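Local coordinates for protein leucyl-tRNA synthetase (Giardia intestinalis, PDB 3PZ6) that probably attaches leucine to its tRNA at the expense of ATP, the chain here being its CP1 insertion, the editing domain that deacylates mischarged tRNA, at residues 107-112 and 139-144; 80-85 and 116-121; 190-195 and 237-242; 91-96 and 226-231; 151-156 and 169-174. The protein carries 2 engineered substitutions. One frame throughout, in Å; residues are numbered along the deposited sequence.

Interaction 1 (107-112 and 139-144); sequences GAYYIN and GELDFI
Tyr109 and Phe143 form an antiparallel, non-hydrogen-bonded pair near one end of the mixed sheet of the CP1 editing domain, where strand 105-110 meets the start of strand 143-148. The CA atoms of Tyr109 and Phe143 are 4.7 Å apart, and the pair is flanked by two backbone hydrogen bonds. Ile144 N gives its hydrogen to Ala108 O (2.9 Å), and Tyr110 N gives its own to Asp142 O (3.1 Å). The side chains of the pair share a sheet face and make an offset edge-to-face stack: the edge of Phe143 turns toward the face of Tyr109, with the planes at 81° and the centroids 5.7 Å apart. Leu141 runs beside the Tyr109 ring and points the same way, its CG near CE1; helix 121-128 also packs on this ring through Ala124. On Tyr110 the contacts divide between edge and face. The Asp142 carboxylate lies at the edge, OD1 3.5 Å from CD2 of Tyr110, while the Ile144 and Tyr110 side chains cross at about a right angle. Beyond the paired residues, a water bridges the backbones by donating to Tyr110 O and accepting from Asp142 N. With CG1 of Ile144 lying beside its own backbone N (chi1 -56°), the methyl CD1 comes to rest over the Tyr110 ring in a CH-pi contact, 3.8 Å from the centroid.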
# COMPACT_ATOMS: atom_id res chain seq x y z
N GLY A 107 -3.60 13.47 7.37
CA GLY A 107 -3.33 14.83 6.95
C GLY A 107 -2.42 14.85 5.75
O GLY A 107 -1.62 13.94 5.56
N ALA A 108 -2.57 15.88 4.93
CA ALA A 108 -1.69 16.10 3.78
C ALA A 108 -0.59 17.08 4.16
O ALA A 108 -0.86 18.18 4.66
CB ALA A 108 -2.49 16.60 2.59
N TYR A 109 0.66 16.69 3.94
CA TYR A 109 1.82 17.50 4.30
C TYR A 109 2.80 17.62 3.14
O TYR A 109 2.75 16.82 2.20
CB TYR A 109 2.56 16.89 5.50
CG TYR A 109 1.71 16.61 6.71
CD1 TYR A 109 1.60 17.55 7.74
CD2 TYR A 109 1.03 15.40 6.85
CE1 TYR A 109 0.83 17.29 8.88
CE2 TYR A 109 0.26 15.14 7.97
CZ TYR A 109 0.16 16.08 8.98
OH TYR A 109 -0.61 15.80 10.08
N TYR A 110 3.67 18.62 3.21
CA TYR A 110 4.83 18.71 2.34
C TYR A 110 6.03 18.06 3.03
O TYR A 110 6.24 18.24 4.24
CB TYR A 110 5.17 20.17 2.02
CG TYR A 110 4.27 20.85 1.01
CD1 TYR A 110 4.30 20.49 -0.33
CD2 TYR A 110 3.42 21.88 1.39
CE1 TYR A 110 3.48 21.12 -1.27
CE2 TYR A 110 2.60 22.52 0.47
CZ TYR A 110 2.64 22.13 -0.85
OH TYR A 110 1.83 22.76 -1.77
N ILE A 111 6.80 17.28 2.27
CA ILE A 111 8.09 16.76 2.73
C ILE A 111 9.21 17.60 2.09
O ILE A 111 10.21 17.92 2.73
CB ILE A 111 8.26 15.26 2.38
CG1 ILE A 111 7.28 14.40 3.17
CG2 ILE A 111 9.71 14.78 2.60
CD1 ILE A 111 7.60 14.23 4.66
N ASN A 112 9.01 17.93 0.82
CA ASN A 112 9.83 18.87 0.08
C ASN A 112 8.98 19.57 -0.98
O ASN A 112 7.75 19.49 -0.94
CB ASN A 112 11.06 18.18 -0.54
CG ASN A 112 10.70 16.97 -1.39
OD1 ASN A 112 10.09 17.10 -2.46
ND2 ASN A 112 11.10 15.79 -0.93
N GLY A 139 10.67 19.99 14.34
CA GLY A 139 9.44 19.57 15.01
C GLY A 139 8.15 20.16 14.46
O GLY A 139 7.06 19.73 14.84
N GLU A 140 8.28 21.14 13.57
CA GLU A 140 7.12 21.81 12.97
C GLU A 140 6.65 21.11 11.70
O GLU A 140 7.45 20.52 10.97
CB GLU A 140 7.45 23.28 12.69
N LEU A 141 5.34 21.18 11.45
CA LEU A 141 4.73 20.53 10.29
C LEU A 141 4.51 21.50 9.14
O LEU A 141 4.37 22.71 9.36
CB LEU A 141 3.38 19.90 10.68
CG LEU A 141 3.25 18.75 11.70
CD1 LEU A 141 4.37 17.71 11.54
CD2 LEU A 141 3.17 19.26 13.14
N ASP A 142 4.48 20.98 7.92
CA ASP A 142 4.05 21.75 6.75
C ASP A 142 2.67 21.27 6.31
O ASP A 142 2.50 20.73 5.21
CB ASP A 142 5.06 21.67 5.61
CG ASP A 142 4.87 22.78 4.57
OD1 ASP A 142 3.77 23.36 4.49
OD2 ASP A 142 5.84 23.07 3.83
N PHE A 143 1.68 21.50 7.18
CA PHE A 143 0.29 21.08 7.01
C PHE A 143 -0.38 21.77 5.82
O PHE A 143 -0.21 22.97 5.62
CB PHE A 143 -0.47 21.40 8.30
CG PHE A 143 -1.86 20.83 8.35
CD1 PHE A 143 -2.09 19.56 8.88
CD2 PHE A 143 -2.95 21.57 7.89
CE1 PHE A 143 -3.38 19.04 8.95
CE2 PHE A 143 -4.24 21.05 7.95
CZ PHE A 143 -4.46 19.78 8.48
N ILE A 144 -1.14 21.00 5.05
CA ILE A 144 -1.87 21.53 3.90
C ILE A 144 -3.38 21.46 4.15
O ILE A 144 -4.05 22.49 4.21
CB ILE A 144 -1.53 20.77 2.60
CG1 ILE A 144 -0.03 20.80 2.34
CG2 ILE A 144 -2.30 21.36 1.41
CD1 ILE A 144 0.46 19.69 1.44
O HOH W 1 5.66 18.21 7.04

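Interaction 2 (80-85 and 116-121); sequences VYLLAA and VIIVSE
Two parallel strands of the mixed sheet at the centre of the CP1 domain, 79-86 and 115-120, are paired here over Val80-Val116, Tyr81-Ile117 and Leu82-Ile118. Tyr81 uses both of its backbone polar atoms across the contact: its N donates to Val116 O (2.8 Å) and its O accepts from Ile118 N (2.8 Å). Ile118 O then receives a weak bond from Leu83 N (3.4 Å), after which the strands, inclined at 32°, draw apart. Side chains alternate between the sheet faces. On one, CD1 of Ile118 touches both CG1 of Val80 (3.8 Å) and CD1 of Leu82 (4.1 Å); it gets there because CG1 of Ile118 lies anti to the carbonyl carbon (chi1 -58°) and the chain then extends. The other face carries Tyr81 and Ile117, which meet loosely through CB and CG2, and the Tyr81 ring makes a cation-pi contact with Lys15 of strand 10-18. Where the backbones diverge, Leu83 and Val119 lie side by side, CB of Leu83 3.6 Å from CG1 of Val119. The next residue, Ser120, is the N-cap of helix 121-128, with OG bonded to the backbone N of Ala123. Further bonds join strand 79-86 to 10-18 and strand 115-120 to 105-110, making this an interior parallel pair, flanked by antiparallel strands, in the mixed beta-sheet of the CP1 editing domain.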
# COMPACT_ATOMS: atom_id res chain seq x y z
N VAL A 80 1.57 13.29 -5.25
CA VAL A 80 0.92 12.97 -3.98
C VAL A 80 1.07 11.48 -3.66
O VAL A 80 0.75 10.63 -4.50
CB VAL A 80 -0.58 13.40 -3.97
CG1 VAL A 80 -1.22 13.18 -2.62
CG2 VAL A 80 -0.72 14.86 -4.37
N TYR A 81 1.55 11.17 -2.46
CA TYR A 81 1.83 9.79 -2.07
C TYR A 81 1.21 9.43 -0.73
O TYR A 81 1.38 10.15 0.26
CB TYR A 81 3.34 9.55 -1.96
CG TYR A 81 4.14 9.87 -3.19
CD1 TYR A 81 4.42 8.89 -4.14
CD2 TYR A 81 4.65 11.15 -3.40
CE1 TYR A 81 5.17 9.18 -5.27
CE2 TYR A 81 5.40 11.45 -4.52
CZ TYR A 81 5.66 10.47 -5.46
OH TYR A 81 6.41 10.77 -6.58
N LEU A 82 0.50 8.30 -0.69
CA LEU A 82 0.19 7.65 0.58
C LEU A 82 1.47 6.98 1.07
O LEU A 82 2.13 6.30 0.29
CB LEU A 82 -0.93 6.62 0.41
CG LEU A 82 -2.37 7.11 0.57
CD1 LEU A 82 -2.79 8.04 -0.56
CD2 LEU A 82 -3.30 5.93 0.66
N LEU A 83 1.83 7.21 2.33
CA LEU A 83 3.03 6.58 2.88
C LEU A 83 2.65 5.44 3.80
O LEU A 83 1.92 5.63 4.77
CB LEU A 83 3.93 7.60 3.59
CG LEU A 83 5.39 7.18 3.80
CD1 LEU A 83 6.22 7.49 2.56
CD2 LEU A 83 6.00 7.86 5.02
N ALA A 84 3.14 4.25 3.47
CA ALA A 84 2.81 3.03 4.20
C ALA A 84 4.06 2.40 4.78
O ALA A 84 4.94 1.97 4.04
CB ALA A 84 2.11 2.05 3.28
N ALA A 85 4.14 2.36 6.11
CA ALA A 85 5.30 1.77 6.79
C ALA A 85 5.35 0.28 6.53
O ALA A 85 4.31 -0.38 6.48
CB ALA A 85 5.25 2.05 8.28
N VAL A 116 3.93 15.78 -1.94
CA VAL A 116 3.02 15.74 -0.79
C VAL A 116 2.77 14.31 -0.32
O VAL A 116 2.47 13.43 -1.12
CB VAL A 116 1.66 16.41 -1.14
CG1 VAL A 116 0.57 16.09 -0.10
CG2 VAL A 116 1.82 17.91 -1.29
N ILE A 117 2.91 14.07 0.98
CA ILE A 117 2.55 12.77 1.54
C ILE A 117 1.32 12.85 2.43
O ILE A 117 1.06 13.88 3.07
CB ILE A 117 3.71 12.09 2.29
CG1 ILE A 117 4.18 12.95 3.46
CG2 ILE A 117 4.85 11.76 1.35
CD1 ILE A 117 4.75 12.17 4.59
N ILE A 118 0.56 11.76 2.46
CA ILE A 118 -0.60 11.66 3.34
C ILE A 118 -0.30 10.59 4.38
O ILE A 118 -0.03 9.44 4.04
CB ILE A 118 -1.89 11.32 2.56
CG1 ILE A 118 -2.15 12.38 1.49
CG2 ILE A 118 -3.07 11.22 3.51
CD1 ILE A 118 -3.13 11.97 0.44
N VAL A 119 -0.31 11.01 5.64
CA VAL A 119 -0.02 10.13 6.77
C VAL A 119 -0.87 10.50 7.98
O VAL A 119 -1.60 11.49 7.95
CB VAL A 119 1.48 10.19 7.20
CG1 VAL A 119 2.33 9.31 6.30
CG2 VAL A 119 2.00 11.62 7.22
N SER A 120 -0.77 9.70 9.03
CA SER A 120 -1.30 10.07 10.33
C SER A 120 -0.46 11.20 10.91
O SER A 120 0.71 11.36 10.54
CB SER A 120 -1.27 8.87 11.28
OG SER A 120 0.07 8.50 11.56
N GLU A 121 -1.06 11.98 11.81
CA GLU A 121 -0.38 13.08 12.49
C GLU A 121 0.78 12.55 13.33
O GLU A 121 1.85 13.16 13.38
CB GLU A 121 -1.36 13.86 13.36
CG GLU A 121 -0.85 15.23 13.79
CD GLU A 121 -1.77 15.93 14.77
OE1 GLU A 121 -1.42 16.01 15.96
OE2 GLU A 121 -2.86 16.38 14.35

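Interaction 3 (190-195 and 237-242); sequences DAPDDY and LSAVRL
Ala239 CB rests on the backbone that leads into helix 192-202, 3.8 Å from Asp190 CA and 3.7 Å from each of Ala191 N and Pro192 N. One turn into helix 192-202, the Tyr195 ring has Val240 of helix 238-245 over one face. CG2 of Val240 is 4.0 Å from the ring centroid and 25° off the normal, a CH-pi contact displaced toward CD1 and CE1, while CG1 reaches the CZ and OH end. Tyr195 extends to this position with CG anti to the backbone N (chi1 180°), crossing Val240 at about a right angle. Its phenol is held by a hydrogen bond from the same neighbouring helix, between OH and OE2 of Glu244, so the ring is fixed at its far end as well as over its face. At the other end of the contact a water accepts from Ser238 N (3.2 Å), in the first turn of helix 238-245, and lies 2.7 Å from OD1 of Asp190. Further out, Asp194 is tied to Trp99 NE1 and Val187 N, and Pro192 also touches Ile260 of helix 254-271. Within the first helix Tyr195 N bonds to Ala191 O (2.9 Å), with Ala191 at the N-cap position. The contact thus joins the N-terminal turns of two helices; helix 192-202 opens within the VPSDAPDD segment, whose Asp194 probably corresponds to the conserved aspartate of the editing pocket in LeuRS relatives.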
# COMPACT_ATOMS: atom_id res chain seq x y z
N ASP A 190 1.91 -13.61 1.59
CA ASP A 190 2.89 -13.83 2.65
C ASP A 190 2.61 -13.15 4.00
O ASP A 190 3.43 -13.21 4.91
CB ASP A 190 4.30 -13.51 2.15
CG ASP A 190 4.81 -14.56 1.18
OD1 ASP A 190 5.53 -15.48 1.63
OD2 ASP A 190 4.48 -14.48 -0.03
N ALA A 191 1.43 -12.56 4.14
CA ALA A 191 0.96 -12.05 5.41
C ALA A 191 -0.47 -12.53 5.65
O ALA A 191 -1.40 -12.06 5.00
CB ALA A 191 1.01 -10.54 5.42
N PRO A 192 -0.64 -13.49 6.59
CA PRO A 192 -1.92 -14.15 6.91
C PRO A 192 -3.05 -13.17 7.21
O PRO A 192 -4.16 -13.36 6.71
CB PRO A 192 -1.60 -14.96 8.17
CG PRO A 192 -0.12 -15.10 8.17
CD PRO A 192 0.41 -13.85 7.56
N ASP A 193 -2.76 -12.16 8.03
CA ASP A 193 -3.72 -11.11 8.36
C ASP A 193 -4.18 -10.38 7.10
O ASP A 193 -5.39 -10.21 6.89
CB ASP A 193 -3.14 -10.13 9.40
CG ASP A 193 -3.20 -10.68 10.84
OD1 ASP A 193 -4.21 -11.34 11.20
OD2 ASP A 193 -2.25 -10.46 11.62
N ASP A 194 -3.22 -9.97 6.27
CA ASP A 194 -3.53 -9.40 4.96
C ASP A 194 -4.48 -10.31 4.18
O ASP A 194 -5.50 -9.85 3.66
CB ASP A 194 -2.26 -9.15 4.14
CG ASP A 194 -1.48 -7.92 4.60
OD1 ASP A 194 -1.97 -7.14 5.44
OD2 ASP A 194 -0.36 -7.74 4.10
N TYR A 195 -4.15 -11.60 4.11
CA TYR A 195 -4.98 -12.54 3.36
C TYR A 195 -6.38 -12.70 3.94
O TYR A 195 -7.36 -12.74 3.18
CB TYR A 195 -4.32 -13.91 3.21
CG TYR A 195 -5.18 -14.89 2.43
CD1 TYR A 195 -5.36 -14.74 1.05
CD2 TYR A 195 -5.82 -15.94 3.07
CE1 TYR A 195 -6.14 -15.63 0.32
CE2 TYR A 195 -6.61 -16.83 2.35
CZ TYR A 195 -6.77 -16.67 0.97
OH TYR A 195 -7.56 -17.55 0.25
N LEU A 237 2.47 -19.68 -2.21
CA LEU A 237 1.49 -18.80 -1.55
C LEU A 237 1.30 -19.23 -0.10
O LEU A 237 0.20 -19.63 0.30
CB LEU A 237 0.15 -18.76 -2.30
CG LEU A 237 0.05 -18.22 -3.73
CD1 LEU A 237 -1.43 -18.13 -4.11
CD2 LEU A 237 0.70 -16.87 -3.94
N SER A 238 2.37 -19.15 0.67
CA SER A 238 2.42 -19.77 2.00
C SER A 238 1.34 -19.34 2.96
O SER A 238 0.71 -20.19 3.59
CB SER A 238 3.79 -19.58 2.62
OG SER A 238 4.72 -20.41 1.95
N ALA A 239 1.10 -18.04 3.06
CA ALA A 239 0.05 -17.52 3.92
C ALA A 239 -1.30 -18.06 3.48
O ALA A 239 -2.13 -18.42 4.31
CB ALA A 239 0.05 -15.99 3.93
N VAL A 240 -1.51 -18.15 2.16
CA VAL A 240 -2.72 -18.72 1.58
C VAL A 240 -2.83 -20.21 1.91
O VAL A 240 -3.81 -20.63 2.52
CB VAL A 240 -2.79 -18.46 0.05
CG1 VAL A 240 -4.08 -19.00 -0.54
CG2 VAL A 240 -2.66 -16.98 -0.25
N ARG A 241 -1.82 -21.00 1.53
CA ARG A 241 -1.79 -22.45 1.78
C ARG A 241 -2.04 -22.83 3.24
O ARG A 241 -2.86 -23.71 3.53
CB ARG A 241 -0.47 -23.08 1.33
CG ARG A 241 -0.28 -23.18 -0.17
CD ARG A 241 1.10 -23.73 -0.49
NE ARG A 241 1.49 -23.47 -1.87
CZ ARG A 241 1.28 -24.31 -2.88
NH1 ARG A 241 0.67 -25.47 -2.67
NH2 ARG A 241 1.67 -23.98 -4.10
N LEU A 242 -1.34 -22.18 4.16
CA LEU A 242 -1.53 -22.45 5.58
C LEU A 242 -2.90 -21.99 6.05
O LEU A 242 -3.55 -22.69 6.81
CB LEU A 242 -0.41 -21.82 6.42
CG LEU A 242 1.02 -22.35 6.23
CD1 LEU A 242 1.92 -21.80 7.32
CD2 LEU A 242 1.09 -23.88 6.22
O HOH W 2 5.29 -17.93 0.45

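Interaction 4 (91-96 and 226-231); sequences TMVGQT and LPIIEI
Ile228 packs both of its branches on main-chain atoms, CG2 lying 3.6 Å from Gly94 CA and CD1 3.6 Å from Thr91 CA. The coil it touches, between strands 79-86 and 97-100, opens with Thr91, the last residue of the threonine-rich TxRPxT motif of LeuRS editing domains, a motif that in relatives lines the editing pocket. Gly94 presents its backbone directly to the isoleucine, since it has no side chain to stand between them. The isoleucine spreads over the coil because CG1 lies between its backbone N and carbonyl carbon (chi1 55°), which sends CD1 toward Thr91 and leaves CG2 beside the N, facing Gly94. Val93 slides past Ile228 in the opposite direction, CG1 to CG2 at 3.7 Å. Beside it, CD2 of Leu226 lies 3.7 Å from Val93 O. The two backbones are bridged by a water that accepts from Leu226 N and donates to Gly94 O. Each segment is also shaped by a bond of its own. Gly94 N turns back to Thr91 O (2.9 Å), and Ile228 N returns to Leu226 O (2.9 Å) across an inverse gamma turn centred on Pro227, on either side of which Leu226 and Ile228 both point toward the coil. Strand 229-230, which follows, pairs with 273-274. The hydroxyl of Thr91 is bonded to Arg88 O within the motif, and its methyl CG2 turns instead to CD1 of Ile229, 4.1 Å away.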
# COMPACT_ATOMS: atom_id res chain seq x y z
N THR A 91 8.85 -8.06 0.25
CA THR A 91 7.50 -8.48 -0.10
C THR A 91 6.77 -7.46 -0.99
O THR A 91 5.64 -7.70 -1.41
CB THR A 91 6.63 -8.76 1.16
OG1 THR A 91 6.55 -7.57 1.95
CG2 THR A 91 7.18 -9.90 2.00
N MET A 92 7.44 -6.34 -1.28
CA MET A 92 6.82 -5.22 -1.99
C MET A 92 6.35 -5.51 -3.42
O MET A 92 5.47 -4.83 -3.94
CB MET A 92 7.71 -3.97 -1.95
CG MET A 92 7.68 -3.22 -0.61
SD MET A 92 6.01 -2.90 0.05
CE MET A 92 5.88 -4.19 1.28
N VAL A 93 6.92 -6.53 -4.05
CA VAL A 93 6.50 -6.93 -5.39
C VAL A 93 5.19 -7.74 -5.37
O VAL A 93 4.63 -8.03 -6.43
CB VAL A 93 7.65 -7.67 -6.14
CG1 VAL A 93 8.15 -8.87 -5.33
CG2 VAL A 93 7.23 -8.08 -7.55
N GLY A 94 4.71 -8.08 -4.18
CA GLY A 94 3.50 -8.90 -4.03
C GLY A 94 2.25 -8.15 -3.61
O GLY A 94 1.22 -8.76 -3.31
N GLN A 95 2.33 -6.82 -3.58
CA GLN A 95 1.20 -5.96 -3.20
C GLN A 95 -0.02 -6.10 -4.10
O GLN A 95 0.06 -5.94 -5.32
CB GLN A 95 1.63 -4.50 -3.22
CG GLN A 95 2.55 -4.10 -2.11
CD GLN A 95 3.11 -2.74 -2.35
OE1 GLN A 95 4.00 -2.56 -3.19
NE2 GLN A 95 2.58 -1.75 -1.65
N THR A 96 -1.16 -6.38 -3.47
CA THR A 96 -2.44 -6.49 -4.17
C THR A 96 -3.34 -5.28 -3.91
O THR A 96 -4.29 -5.02 -4.65
CB THR A 96 -3.20 -7.72 -3.71
OG1 THR A 96 -3.38 -7.63 -2.29
CG2 THR A 96 -2.44 -8.99 -4.04
N LEU A 226 0.29 -13.02 -5.10
CA LEU A 226 1.37 -13.36 -6.01
C LEU A 226 2.40 -14.30 -5.39
O LEU A 226 2.77 -14.12 -4.22
CB LEU A 226 2.06 -12.08 -6.49
CG LEU A 226 1.61 -11.39 -7.78
CD1 LEU A 226 0.24 -11.81 -8.29
CD2 LEU A 226 1.69 -9.88 -7.61
N PRO A 227 2.89 -15.30 -6.16
CA PRO A 227 3.94 -16.24 -5.73
C PRO A 227 5.33 -15.59 -5.66
O PRO A 227 6.22 -15.92 -6.47
CB PRO A 227 3.91 -17.30 -6.83
CG PRO A 227 3.42 -16.58 -8.02
CD PRO A 227 2.39 -15.64 -7.50
N ILE A 228 5.53 -14.68 -4.71
CA ILE A 228 6.76 -13.89 -4.66
C ILE A 228 7.89 -14.62 -3.94
O ILE A 228 9.06 -14.48 -4.29
CB ILE A 228 6.54 -12.48 -4.04
CG1 ILE A 228 5.91 -12.56 -2.65
CG2 ILE A 228 5.66 -11.64 -4.94
CD1 ILE A 228 6.18 -11.35 -1.78
N ILE A 229 7.53 -15.42 -2.95
CA ILE A 229 8.51 -16.12 -2.13
C ILE A 229 8.14 -17.59 -2.01
O ILE A 229 6.99 -17.92 -1.71
CB ILE A 229 8.62 -15.46 -0.73
CG1 ILE A 229 9.23 -14.05 -0.85
CG2 ILE A 229 9.46 -16.33 0.22
CD1 ILE A 229 9.08 -13.17 0.37
N GLU A 230 9.11 -18.46 -2.28
CA GLU A 230 8.95 -19.88 -2.05
C GLU A 230 9.62 -20.28 -0.74
O GLU A 230 10.82 -20.09 -0.55
CB GLU A 230 9.53 -20.71 -3.20
CG GLU A 230 9.43 -22.22 -2.97
CD GLU A 230 10.06 -23.06 -4.06
OE1 GLU A 230 10.49 -22.50 -5.10
OE2 GLU A 230 10.13 -24.30 -3.88
N ILE A 231 8.82 -20.83 0.16
CA ILE A 231 9.35 -21.44 1.36
C ILE A 231 9.38 -22.95 1.16
O ILE A 231 8.33 -23.59 1.05
CB ILE A 231 8.52 -21.05 2.60
CG1 ILE A 231 8.49 -19.53 2.75
CG2 ILE A 231 9.10 -21.72 3.83
CD1 ILE A 231 7.43 -19.00 3.70
O HOH W 3 0.79 -11.22 -2.92

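Interaction 5 (151-156 and 169-174); sequences DLLLAT and VLPLET
Both backbone polar atoms of Val169 are satisfied by the turn that ends helix 149-152. Val169 N donates to Ala155 O (2.8 Å, 163° at the hydrogen), and Val169 O accepts from Leu154 N (2.8 Å, 143°). The turn is a type II beta turn from Leu152 to Ala155, closed by Ala155 N bonding to Leu152 O (3.0 Å), with Leu154 at its third position at a positive phi. The carbonyls that point away are taken up by side chains of the region that opens helix 61-71: Lys62 NZ bonds Leu153 O, Asn63 ND2 bonds Thr156 O, and Asn60 ND2 makes a weak bond to Leu154 O. Apolar groups fill in around this polar pairing. Val169 sets its CB against Leu152 O and its CG2 against Ala155 CB (4.0 Å). CD1 of Leu153 packs against Pro171, nearest its N and CA, while CD2 of Leu154 and CD2 of Leu170 meet at 4.0 Å with the side chains about at right angles. Leu170 bonds on to Cys98 and Val100 of strand 97-100, so a helix-ending type II turn is here joined to a strand within the CP1 beta-sheet.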
# COMPACT_ATOMS: atom_id res chain seq x y z
N ASP A 151 -12.29 9.56 2.52
CA ASP A 151 -11.82 10.15 1.28
C ASP A 151 -10.83 9.22 0.57
O ASP A 151 -10.87 9.08 -0.66
CB ASP A 151 -11.17 11.51 1.55
CG ASP A 151 -12.14 12.53 2.12
OD1 ASP A 151 -13.35 12.47 1.79
OD2 ASP A 151 -11.68 13.40 2.90
N LEU A 152 -9.96 8.59 1.35
CA LEU A 152 -8.94 7.67 0.84
C LEU A 152 -9.50 6.35 0.34
O LEU A 152 -8.98 5.77 -0.62
CB LEU A 152 -7.89 7.39 1.92
CG LEU A 152 -7.00 8.56 2.32
CD1 LEU A 152 -6.23 8.18 3.56
CD2 LEU A 152 -6.05 8.94 1.19
N LEU A 153 -10.56 5.87 0.99
CA LEU A 153 -11.09 4.55 0.70
C LEU A 153 -11.45 4.40 -0.78
O LEU A 153 -11.97 5.32 -1.40
CB LEU A 153 -12.30 4.27 1.60
CG LEU A 153 -12.42 2.86 2.19
CD1 LEU A 153 -11.25 2.53 3.12
CD2 LEU A 153 -13.75 2.69 2.93
N LEU A 154 -11.12 3.24 -1.34
CA LEU A 154 -11.36 2.92 -2.75
C LEU A 154 -10.69 3.89 -3.75
O LEU A 154 -11.15 4.05 -4.88
CB LEU A 154 -12.86 2.75 -3.04
CG LEU A 154 -13.66 1.95 -2.01
CD1 LEU A 154 -15.13 1.97 -2.37
CD2 LEU A 154 -13.16 0.51 -1.87
N ALA A 155 -9.59 4.52 -3.33
CA ALA A 155 -8.73 5.26 -4.24
C ALA A 155 -7.76 4.29 -4.91
O ALA A 155 -7.62 3.14 -4.47
CB ALA A 155 -7.96 6.32 -3.49
N THR A 156 -7.11 4.74 -5.98
CA THR A 156 -6.12 3.91 -6.66
C THR A 156 -4.74 4.51 -6.55
O THR A 156 -4.56 5.72 -6.70
CB THR A 156 -6.44 3.69 -8.15
OG1 THR A 156 -6.46 4.94 -8.81
CG2 THR A 156 -7.76 3.02 -8.34
N VAL A 169 -7.03 1.30 -2.48
CA VAL A 169 -6.94 1.53 -1.05
C VAL A 169 -8.16 0.88 -0.40
O VAL A 169 -9.29 1.23 -0.73
CB VAL A 169 -6.96 3.05 -0.73
CG1 VAL A 169 -6.99 3.28 0.77
CG2 VAL A 169 -5.78 3.76 -1.36
N LEU A 170 -7.93 -0.05 0.51
CA LEU A 170 -9.02 -0.84 1.06
C LEU A 170 -9.14 -0.70 2.59
O LEU A 170 -8.21 -0.24 3.25
CB LEU A 170 -8.86 -2.31 0.65
CG LEU A 170 -8.85 -2.64 -0.85
CD1 LEU A 170 -8.87 -4.15 -1.01
CD2 LEU A 170 -10.03 -2.01 -1.59
N PRO A 171 -10.31 -1.09 3.15
CA PRO A 171 -10.58 -0.91 4.56
C PRO A 171 -10.00 -1.98 5.47
O PRO A 171 -10.26 -3.18 5.28
CB PRO A 171 -12.12 -0.93 4.61
CG PRO A 171 -12.52 -1.77 3.49
CD PRO A 171 -11.49 -1.60 2.42
N LEU A 172 -9.21 -1.55 6.45
CA LEU A 172 -8.78 -2.43 7.53
C LEU A 172 -9.19 -1.82 8.87
O LEU A 172 -8.64 -0.81 9.29
CB LEU A 172 -7.28 -2.70 7.47
CG LEU A 172 -6.74 -3.80 8.42
CD1 LEU A 172 -7.35 -5.18 8.12
CD2 LEU A 172 -5.23 -3.86 8.37
N GLU A 173 -10.17 -2.44 9.52
CA GLU A 173 -10.79 -1.89 10.73
C GLU A 173 -9.92 -1.94 11.98
O GLU A 173 -10.25 -1.30 12.99
CB GLU A 173 -12.12 -2.59 11.00
CG GLU A 173 -13.19 -2.28 9.98
CD GLU A 173 -14.40 -3.20 10.10
OE1 GLU A 173 -15.52 -2.75 9.78
OE2 GLU A 173 -14.23 -4.38 10.50
N THR A 174 -8.82 -2.68 11.92
CA THR A 174 -7.95 -2.88 13.08
C THR A 174 -6.67 -2.04 13.05
O THR A 174 -5.80 -2.20 13.90
CB THR A 174 -7.57 -4.37 13.24
OG1 THR A 174 -6.79 -4.80 12.12
CG2 THR A 174 -8.81 -5.25 13.37

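Interactions 1 and 2 are continuous: strands 105-110 and 115-120 are neighbours in the sheet, and Tyr109 N probably bonds to Ile117 O (3.0 Å). Interaction 2 also packs on interaction 5, Leu82 CD1 lying 3.8 Å from Leu152 CD2, so three contacts share one sheet. Interactions 3 and 4 form a second group, their centres 10 Å apart, joined where Leu237 CD2 meets Leu226 C (3.4 Å) and Asp190 OD2 approaches Ile228 CG1. Interaction 4 begins at the last threonine of the threonine-rich motif and interaction 3 includes the start of the helix bearing Asp194, both probably near the editing pocket, as in relatives; the centre of interaction 1 is 32 Å from that of interaction 4.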